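PDB 6HFM: Hsp70/Hsp90 co-chaperone CNS1 from Saccharomyces cerevisiae, which acts as a co-chaperone of Hsp90 and Hsp70, binding both chaperones and stimulating the ATPase of the Hsp70 Ssa1. Local coordinates for residues Val103-Lys108 against Ile113-Lys118; Ala51-Pro56 against Asp78-Gly83. One frame throughout, in Å; residues are numbered along the deposited sequence.

Contact 1. Residues Val103-Lys108 against Ile113-Lys118; sequences VFMETK and IKAGKK
The ring of F104 is approached obliquely by I113 O, 3.7 Å from F104 CD1, and by K114 CA, 3.8 Å from the same ring atom, while F104 CE1 lies 4.0 Å from K114 CB. F104 and K114 sit on one face of the antiparallel β-hairpin formed by strands 101-106 and 112-114 of the Wheel domain, where F104 also packs on S149 and I153 of helix 146-155. A large flat side chain suits this place, since F104 meets both K114 and that helix. K114 lends its aliphatic stem, CG anti to the backbone N (chi1 -168°), and its outer chain then bends away. An alanine here in place of F104 would probably leave a gap between the hairpin and I153, and the stem of K114 without its apolar neighbour. M105 and I113 point to the opposite face, and M105 SD lies 4.1 Å from A115 CB. The β-branched I113 and T107 touch through their CG2 methyls, 4.1 Å apart. M105 N donates to I113 O in its carbonyl plane, and I113 N returns a 2.9 Å bond to M105 O. Farther along, A115 N donates to V103 O, and a water bridges the two segments, accepting from V103 N and donating to A115 O.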
ATOM      1  N   VAL A 103      -5.906  -9.010   0.565  1.00 18.48           N
ATOM      2  CA  VAL A 103      -4.995  -7.867   0.600  1.00 18.08           C
ATOM      3  C   VAL A 103      -4.934  -7.360   2.041  1.00 17.00           C
ATOM      4  O   VAL A 103      -5.970  -7.108   2.659  1.00 19.08           O
ATOM      5  CB  VAL A 103      -5.455  -6.726  -0.329  1.00 18.47           C
ATOM      6  CG1 VAL A 103      -4.429  -5.598  -0.355  1.00 17.35           C
ATOM      7  CG2 VAL A 103      -5.696  -7.243  -1.744  1.00 19.60           C
ATOM      8  N   PHE A 104      -3.713  -7.218   2.559  1.00 15.73           N
ATOM      9  CA  PHE A 104      -3.466  -6.710   3.905  1.00 16.02           C
ATOM     10  C   PHE A 104      -2.630  -5.436   3.863  1.00 15.24           C
ATOM     11  O   PHE A 104      -1.824  -5.233   2.954  1.00 15.30           O
ATOM     12  CB  PHE A 104      -2.789  -7.771   4.777  1.00 16.55           C
ATOM     13  CG  PHE A 104      -3.610  -9.014   4.948  1.00 17.46           C
ATOM     14  CD1 PHE A 104      -4.568  -9.096   5.946  1.00 17.80           C
ATOM     15  CD2 PHE A 104      -3.448 -10.092   4.087  1.00 19.56           C
ATOM     16  CE1 PHE A 104      -5.345 -10.231   6.095  1.00 18.93           C
ATOM     17  CE2 PHE A 104      -4.218 -11.236   4.232  1.00 20.95           C
ATOM     18  CZ  PHE A 104      -5.171 -11.304   5.239  1.00 20.31           C
ATOM     19  N   MET A 105      -2.870  -4.563   4.839  1.00 15.62           N
ATOM     20  CA  MET A 105      -2.087  -3.349   5.024  1.00 15.11           C
ATOM     21  C   MET A 105      -1.736  -3.195   6.495  1.00 15.47           C
ATOM     22  O   MET A 105      -2.501  -3.609   7.370  1.00 16.80           O
ATOM     23  CB  MET A 105      -2.869  -2.128   4.535  1.00 15.52           C
ATOM     24  CG  MET A 105      -3.158  -2.179   3.037  1.00 16.62           C
ATOM     25  SD  MET A 105      -4.140  -0.815   2.375  1.00 20.18           S
ATOM     26  CE  MET A 105      -2.904   0.471   2.322  1.00 20.09           C
ATOM     27  N   GLU A 106      -0.570  -2.608   6.749  1.00 15.49           N
ATOM     28  CA  GLU A 106      -0.097  -2.370   8.107  1.00 15.35           C
ATOM     29  C   GLU A 106      -0.811  -1.154   8.702  1.00 15.55           C
ATOM     30  O   GLU A 106      -1.055  -0.166   8.000  1.00 17.44           O
ATOM     31  CB  GLU A 106       1.418  -2.163   8.098  1.00 15.91           C
ATOM     32  CG  GLU A 106       2.063  -2.055   9.471  1.00 16.25           C
ATOM     33  CD  GLU A 106       3.580  -1.925   9.419  1.00 17.78           C
ATOM     34  OE1 GLU A 106       4.207  -2.353   8.418  1.00 19.24           O
ATOM     35  OE2 GLU A 106       4.155  -1.412  10.403  1.00 18.95           O
ATOM     36  N   THR A 107      -1.141  -1.223   9.992  1.00 15.45           N
ATOM     37  CA  THR A 107      -1.782  -0.105  10.696  1.00 15.95           C
ATOM     38  C   THR A 107      -0.748   0.698  11.485  1.00 16.04           C
ATOM     39  O   THR A 107       0.404   0.282  11.622  1.00 16.82           O
ATOM     40  CB  THR A 107      -2.885  -0.597  11.656  1.00 16.76           C
ATOM     41  OG1 THR A 107      -2.310  -1.421  12.677  1.00 17.41           O
ATOM     42  CG2 THR A 107      -3.947  -1.383  10.912  1.00 18.34           C
ATOM     43  N   LYS A 108      -1.155   1.844  12.023  1.00 17.25           N
ATOM     44  CA  LYS A 108      -0.241   2.664  12.823  1.00 18.56           C
ATOM     45  C   LYS A 108       0.284   1.893  14.044  1.00 18.32           C
ATOM     46  O   LYS A 108       1.428   2.079  14.443  1.00 19.62           O
ATOM     47  CB  LYS A 108      -0.900   3.979  13.266  1.00 21.70           C
ATOM     48  CG  LYS A 108       0.112   4.991  13.796  1.00 25.76           C
ATOM     49  CD  LYS A 108      -0.518   6.315  14.188  1.00 30.52           C
ATOM     50  CE  LYS A 108       0.508   7.219  14.850  1.00 36.43           C
ATOM     51  NZ  LYS A 108      -0.090   8.511  15.286  1.00 40.49           N
ATOM     52  N   ILE A 113      -4.492  -5.158   8.800  1.00 17.61           N
ATOM     53  CA  ILE A 113      -5.926  -5.141   8.491  1.00 18.08           C
ATOM     54  C   ILE A 113      -6.142  -5.708   7.094  1.00 17.82           C
ATOM     55  O   ILE A 113      -5.347  -5.456   6.190  1.00 18.48           O
ATOM     56  CB  ILE A 113      -6.534  -3.720   8.618  1.00 20.04           C
ATOM     57  CG1 ILE A 113      -8.062  -3.790   8.537  1.00 22.75           C
ATOM     58  CG2 ILE A 113      -5.979  -2.752   7.574  1.00 19.62           C
ATOM     59  CD1 ILE A 113      -8.739  -2.568   9.094  1.00 25.81           C
ATOM     60  N   LYS A 114      -7.211  -6.482   6.933  1.00 18.66           N
ATOM     61  CA  LYS A 114      -7.667  -6.920   5.621  1.00 20.64           C
ATOM     62  C   LYS A 114      -8.317  -5.717   4.924  1.00 19.99           C
ATOM     63  O   LYS A 114      -9.283  -5.152   5.434  1.00 21.32           O
ATOM     64  CB  LYS A 114      -8.667  -8.073   5.764  1.00 24.20           C
ATOM     65  CG  LYS A 114      -8.976  -8.794   4.461  1.00 29.71           C
ATOM     66  CD  LYS A 114     -10.012  -9.897   4.649  1.00 35.24           C
ATOM     67  CE  LYS A 114     -11.422  -9.362   4.891  1.00 42.90           C
ATOM     68  NZ  LYS A 114     -11.956  -8.546   3.763  1.00 49.45           N
ATOM     69  N   ALA A 115      -7.758  -5.313   3.787  1.00 20.39           N
ATOM     70  CA  ALA A 115      -8.285  -4.202   2.994  1.00 21.35           C
ATOM     71  C   ALA A 115      -9.430  -4.682   2.113  1.00 23.79           C
ATOM     72  O   ALA A 115      -9.232  -5.545   1.257  1.00 25.63           O
ATOM     73  CB  ALA A 115      -7.186  -3.595   2.140  1.00 20.62           C
ATOM     74  N   GLY A 116     -10.622  -4.118   2.324  1.00 24.31           N
ATOM     75  CA  GLY A 116     -11.801  -4.461   1.526  1.00 26.47           C
ATOM     76  C   GLY A 116     -11.587  -4.203   0.043  1.00 26.28           C
ATOM     77  O   GLY A 116     -11.153  -3.115  -0.339  1.00 25.00           O
ATOM     78  N   LYS A 117     -11.881  -5.198  -0.793  1.00 26.72           N
ATOM     79  CA  LYS A 117     -11.587  -5.112  -2.230  1.00 28.21           C
ATOM     80  C   LYS A 117     -12.361  -4.012  -2.969  1.00 27.95           C
ATOM     81  O   LYS A 117     -11.878  -3.476  -3.969  1.00 26.89           O
ATOM     82  CB  LYS A 117     -11.791  -6.470  -2.909  1.00 30.23           C
ATOM     83  CG  LYS A 117     -10.732  -7.481  -2.506  1.00 32.44           C
ATOM     84  CD  LYS A 117     -10.903  -8.803  -3.226  1.00 33.32           C
ATOM     85  CE  LYS A 117      -9.756  -9.751  -2.908  1.00 33.83           C
ATOM     86  NZ  LYS A 117     -10.075 -11.146  -3.317  1.00 33.51           N
ATOM     87  N   LYS A 118     -13.539  -3.659  -2.458  1.00 28.08           N
ATOM     88  CA  LYS A 118     -14.355  -2.606  -3.064  1.00 29.12           C
ATOM     89  C   LYS A 118     -13.996  -1.183  -2.612  1.00 28.16           C
ATOM     90  O   LYS A 118     -14.506  -0.218  -3.182  1.00 29.30           O
ATOM     91  CB  LYS A 118     -15.837  -2.884  -2.800  1.00 32.54           C
ATOM     92  CG  LYS A 118     -16.317  -4.201  -3.393  1.00 37.36           C
ATOM     93  CD  LYS A 118     -17.818  -4.355  -3.236  1.00 45.28           C
ATOM     94  CE  LYS A 118     -18.304  -5.701  -3.746  1.00 52.18           C
ATOM     95  NZ  LYS A 118     -19.792  -5.765  -3.753  1.00 57.58           N
TER
HETATM   96  O   HOH W   1      -8.724  -8.258   0.759  1.00 24.27           O

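Contact 2. Residues Ala51-Pro56 against Asp78-Gly83; sequences ALIMYP and DLVLEG
The hydroxyl of Y55 is gripped by D62 OD2 through a hydrogen bond and more weakly by R87 NH2, while its OH also touches the CG2 methyl of V80, 3.3 Å away. This is helix-on-sheet packing in the Wheel domain: the last turn of helix 73-82 lies against strand 47-55 of the mixed sheet. The axes of the short segments 51-55 and 78-82 come no nearer than 11.3 Å and cross at -57°, so side chains alone bridge them and no hydrogen bond joins the two. I53 and Y55, two residues apart in an extended strand, both turn toward the helix, and V80 is directed back at them. The CG2 methyl of V80 comes in at the edge of the phenol ring, near its plane, whereas its CG1 meets I53 CD1 at 4.1 Å. A β-branched valine thus serves both strand residues, one methyl for each. Y55 suits its place because its ring is apolar enough to lie among I143, F96 and F88, the last stacked edge-to-face with it, while its buried hydroxyl is satisfied by D62 and, weakly, by R87. With CG beside the backbone N (chi1 -50°), the OH of Y55 ends at V80. L81 leaves its own backbone sidelong, yet the end of its chain approaches the phenol obliquely, bringing CD2 to 4.3 Å from Y55 CE1.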
ATOM      1  N   ALA A  51       3.179   2.737  -5.168  1.00 16.40           N
ATOM      2  CA  ALA A  51       2.793   1.555  -4.397  1.00 17.13           C
ATOM      3  C   ALA A  51       3.856   0.467  -4.436  1.00 16.86           C
ATOM      4  O   ALA A  51       4.393   0.143  -5.506  1.00 18.31           O
ATOM      5  CB  ALA A  51       1.472   0.998  -4.901  1.00 18.06           C
ATOM      6  N   LEU A  52       4.157  -0.083  -3.258  1.00 17.25           N
ATOM      7  CA  LEU A  52       4.913  -1.320  -3.120  1.00 18.51           C
ATOM      8  C   LEU A  52       3.911  -2.442  -2.882  1.00 18.63           C
ATOM      9  O   LEU A  52       3.096  -2.363  -1.957  1.00 19.58           O
ATOM     10  CB  LEU A  52       5.890  -1.230  -1.945  1.00 20.19           C
ATOM     11  CG  LEU A  52       7.066  -0.274  -2.124  1.00 23.61           C
ATOM     12  CD1 LEU A  52       7.800  -0.076  -0.807  1.00 25.17           C
ATOM     13  CD2 LEU A  52       8.031  -0.784  -3.185  1.00 26.92           C
ATOM     14  N   ILE A  53       3.961  -3.479  -3.721  1.00 18.97           N
ATOM     15  CA  ILE A  53       3.047  -4.616  -3.612  1.00 19.76           C
ATOM     16  C   ILE A  53       3.891  -5.830  -3.248  1.00 19.56           C
ATOM     17  O   ILE A  53       4.670  -6.313  -4.062  1.00 21.04           O
ATOM     18  CB  ILE A  53       2.236  -4.845  -4.912  1.00 21.81           C
ATOM     19  CG1 ILE A  53       1.462  -3.566  -5.291  1.00 24.27           C
ATOM     20  CG2 ILE A  53       1.260  -6.004  -4.752  1.00 21.62           C
ATOM     21  CD1 ILE A  53       2.130  -2.747  -6.367  1.00 27.42           C
ATOM     22  N   MET A  54       3.735  -6.300  -2.012  1.00 18.75           N
ATOM     23  CA  MET A  54       4.548  -7.380  -1.460  1.00 20.09           C
ATOM     24  C   MET A  54       3.825  -8.714  -1.624  1.00 19.36           C
ATOM     25  O   MET A  54       2.623  -8.805  -1.377  1.00 18.90           O
ATOM     26  CB  MET A  54       4.814  -7.150   0.034  1.00 21.77           C
ATOM     27  CG  MET A  54       5.250  -5.742   0.421  1.00 24.72           C
ATOM     28  SD  MET A  54       6.693  -5.147  -0.478  1.00 27.80           S
ATOM     29  CE  MET A  54       7.947  -6.294   0.086  1.00 31.59           C
ATOM     30  N   TYR A  55       4.569  -9.742  -2.035  1.00 20.55           N
ATOM     31  CA  TYR A  55       4.077 -11.120  -2.079  1.00 21.22           C
ATOM     32  C   TYR A  55       4.962 -11.938  -1.134  1.00 22.27           C
ATOM     33  O   TYR A  55       5.869 -12.645  -1.586  1.00 23.55           O
ATOM     34  CB  TYR A  55       4.136 -11.673  -3.509  1.00 21.67           C
ATOM     35  CG  TYR A  55       3.505 -10.783  -4.557  1.00 21.83           C
ATOM     36  CD1 TYR A  55       2.121 -10.767  -4.752  1.00 22.15           C
ATOM     37  CD2 TYR A  55       4.289  -9.957  -5.362  1.00 22.04           C
ATOM     38  CE1 TYR A  55       1.540  -9.957  -5.716  1.00 21.77           C
ATOM     39  CE2 TYR A  55       3.716  -9.149  -6.330  1.00 23.01           C
ATOM     40  CZ  TYR A  55       2.342  -9.146  -6.501  1.00 23.13           C
ATOM     41  OH  TYR A  55       1.768  -8.337  -7.454  1.00 25.77           O
ATOM     42  N   PRO A  56       4.718 -11.833   0.189  1.00 22.17           N
ATOM     43  CA  PRO A  56       5.654 -12.422   1.164  1.00 23.93           C
ATOM     44  C   PRO A  56       5.818 -13.945   1.074  1.00 25.40           C
ATOM     45  O   PRO A  56       6.921 -14.450   1.322  1.00 29.35           O
ATOM     46  CB  PRO A  56       5.076 -11.998   2.524  1.00 23.99           C
ATOM     47  CG  PRO A  56       3.661 -11.604   2.254  1.00 22.87           C
ATOM     48  CD  PRO A  56       3.637 -11.082   0.853  1.00 21.97           C
ATOM     49  N   ASP A  78      -6.286  -6.520  -9.751  1.00 27.78           N
ATOM     50  CA  ASP A  78      -6.505  -6.892 -11.156  1.00 29.79           C
ATOM     51  C   ASP A  78      -5.322  -6.487 -12.037  1.00 29.60           C
ATOM     52  O   ASP A  78      -4.896  -7.264 -12.879  1.00 31.47           O
ATOM     53  CB  ASP A  78      -7.810  -6.283 -11.709  1.00 32.61           C
ATOM     54  CG  ASP A  78      -9.075  -6.929 -11.125  1.00 36.06           C
ATOM     55  OD1 ASP A  78      -9.004  -8.056 -10.584  1.00 39.40           O
ATOM     56  OD2 ASP A  78     -10.159  -6.305 -11.210  1.00 38.49           O
ATOM     57  N   LEU A  79      -4.779  -5.290 -11.818  1.00 29.03           N
ATOM     58  CA  LEU A  79      -3.627  -4.799 -12.585  1.00 31.79           C
ATOM     59  C   LEU A  79      -2.374  -5.655 -12.401  1.00 29.49           C
ATOM     60  O   LEU A  79      -1.784  -6.105 -13.376  1.00 31.94           O
ATOM     61  CB  LEU A  79      -3.306  -3.343 -12.217  1.00 34.64           C
ATOM     62  CG  LEU A  79      -2.151  -2.656 -12.965  1.00 39.33           C
ATOM     63  CD1 LEU A  79      -2.487  -2.457 -14.437  1.00 42.43           C
ATOM     64  CD2 LEU A  79      -1.807  -1.324 -12.314  1.00 41.47           C
ATOM     65  N   VAL A  80      -1.965  -5.863 -11.151  1.00 27.86           N
ATOM     66  CA  VAL A  80      -0.706  -6.569 -10.868  1.00 26.96           C
ATOM     67  C   VAL A  80      -0.754  -8.073 -11.169  1.00 27.59           C
ATOM     68  O   VAL A  80       0.286  -8.673 -11.439  1.00 28.57           O
ATOM     69  CB  VAL A  80      -0.178  -6.318  -9.424  1.00 26.92           C
ATOM     70  CG1 VAL A  80       0.042  -4.828  -9.191  1.00 28.62           C
ATOM     71  CG2 VAL A  80      -1.087  -6.915  -8.347  1.00 26.32           C
ATOM     72  N   LEU A  81      -1.950  -8.670 -11.141  1.00 28.18           N
ATOM     73  CA  LEU A  81      -2.117 -10.096 -11.459  1.00 30.55           C
ATOM     74  C   LEU A  81      -2.561 -10.402 -12.905  1.00 35.22           C
ATOM     75  O   LEU A  81      -2.696 -11.578 -13.244  1.00 38.02           O
ATOM     76  CB  LEU A  81      -3.104 -10.742 -10.474  1.00 29.75           C
ATOM     77  CG  LEU A  81      -2.780 -10.649  -8.980  1.00 30.43           C
ATOM     78  CD1 LEU A  81      -3.826 -11.399  -8.171  1.00 31.48           C
ATOM     79  CD2 LEU A  81      -1.388 -11.173  -8.652  1.00 29.98           C
ATOM     80  N   GLU A  82      -2.769  -9.385 -13.752  1.00 42.50           N
ATOM     81  CA  GLU A  82      -3.320  -9.612 -15.110  1.00 52.86           C
ATOM     82  C   GLU A  82      -2.328 -10.247 -16.080  1.00 60.52           C
ATOM     83  O   GLU A  82      -2.700 -11.136 -16.850  1.00 64.94           O
ATOM     84  CB  GLU A  82      -3.898  -8.325 -15.735  1.00 60.60           C
ATOM     85  CG  GLU A  82      -2.895  -7.351 -16.353  1.00 65.97           C
ATOM     86  CD  GLU A  82      -3.521  -6.026 -16.767  1.00 72.37           C
ATOM     87  OE1 GLU A  82      -4.760  -5.954 -16.924  1.00 75.79           O
ATOM     88  OE2 GLU A  82      -2.765  -5.048 -16.947  1.00 77.54           O
ATOM     89  N   GLY A  83      -1.079  -9.784 -16.050  1.00 66.53           N
ATOM     90  CA  GLY A  83      -0.048 -10.284 -16.958  1.00 74.47           C
ATOM     91  C   GLY A  83       0.342 -11.717 -16.639  1.00 79.54           C
ATOM     92  O   GLY A  83      -0.064 -12.249 -15.601  1.00 78.89           O
TER

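How the contacts relate
From the N terminus, strand 47-55 comes first, and the chain runs through strand 60-68 before helix 73-82 returns to it; contact 2 closes this loop, with 21 residues between its segments. After helix 73-82 a long loop leads to strand 101-106, which soon turns back into strand 112-114, only four residues separating 103-108 from 113-118 in contact 1. The two loops are therefore in series, neither nested nor crossed. Their centres lie 14 Å apart and they do not touch. Strand 139-145 joins them, pairing in parallel with 47-55 and antiparallel with 101-106 in one mixed sheet, while helix 73-82 serves both contacts, its C-terminal end in contact 2 and V73 and V77 touching V103 of contact 1.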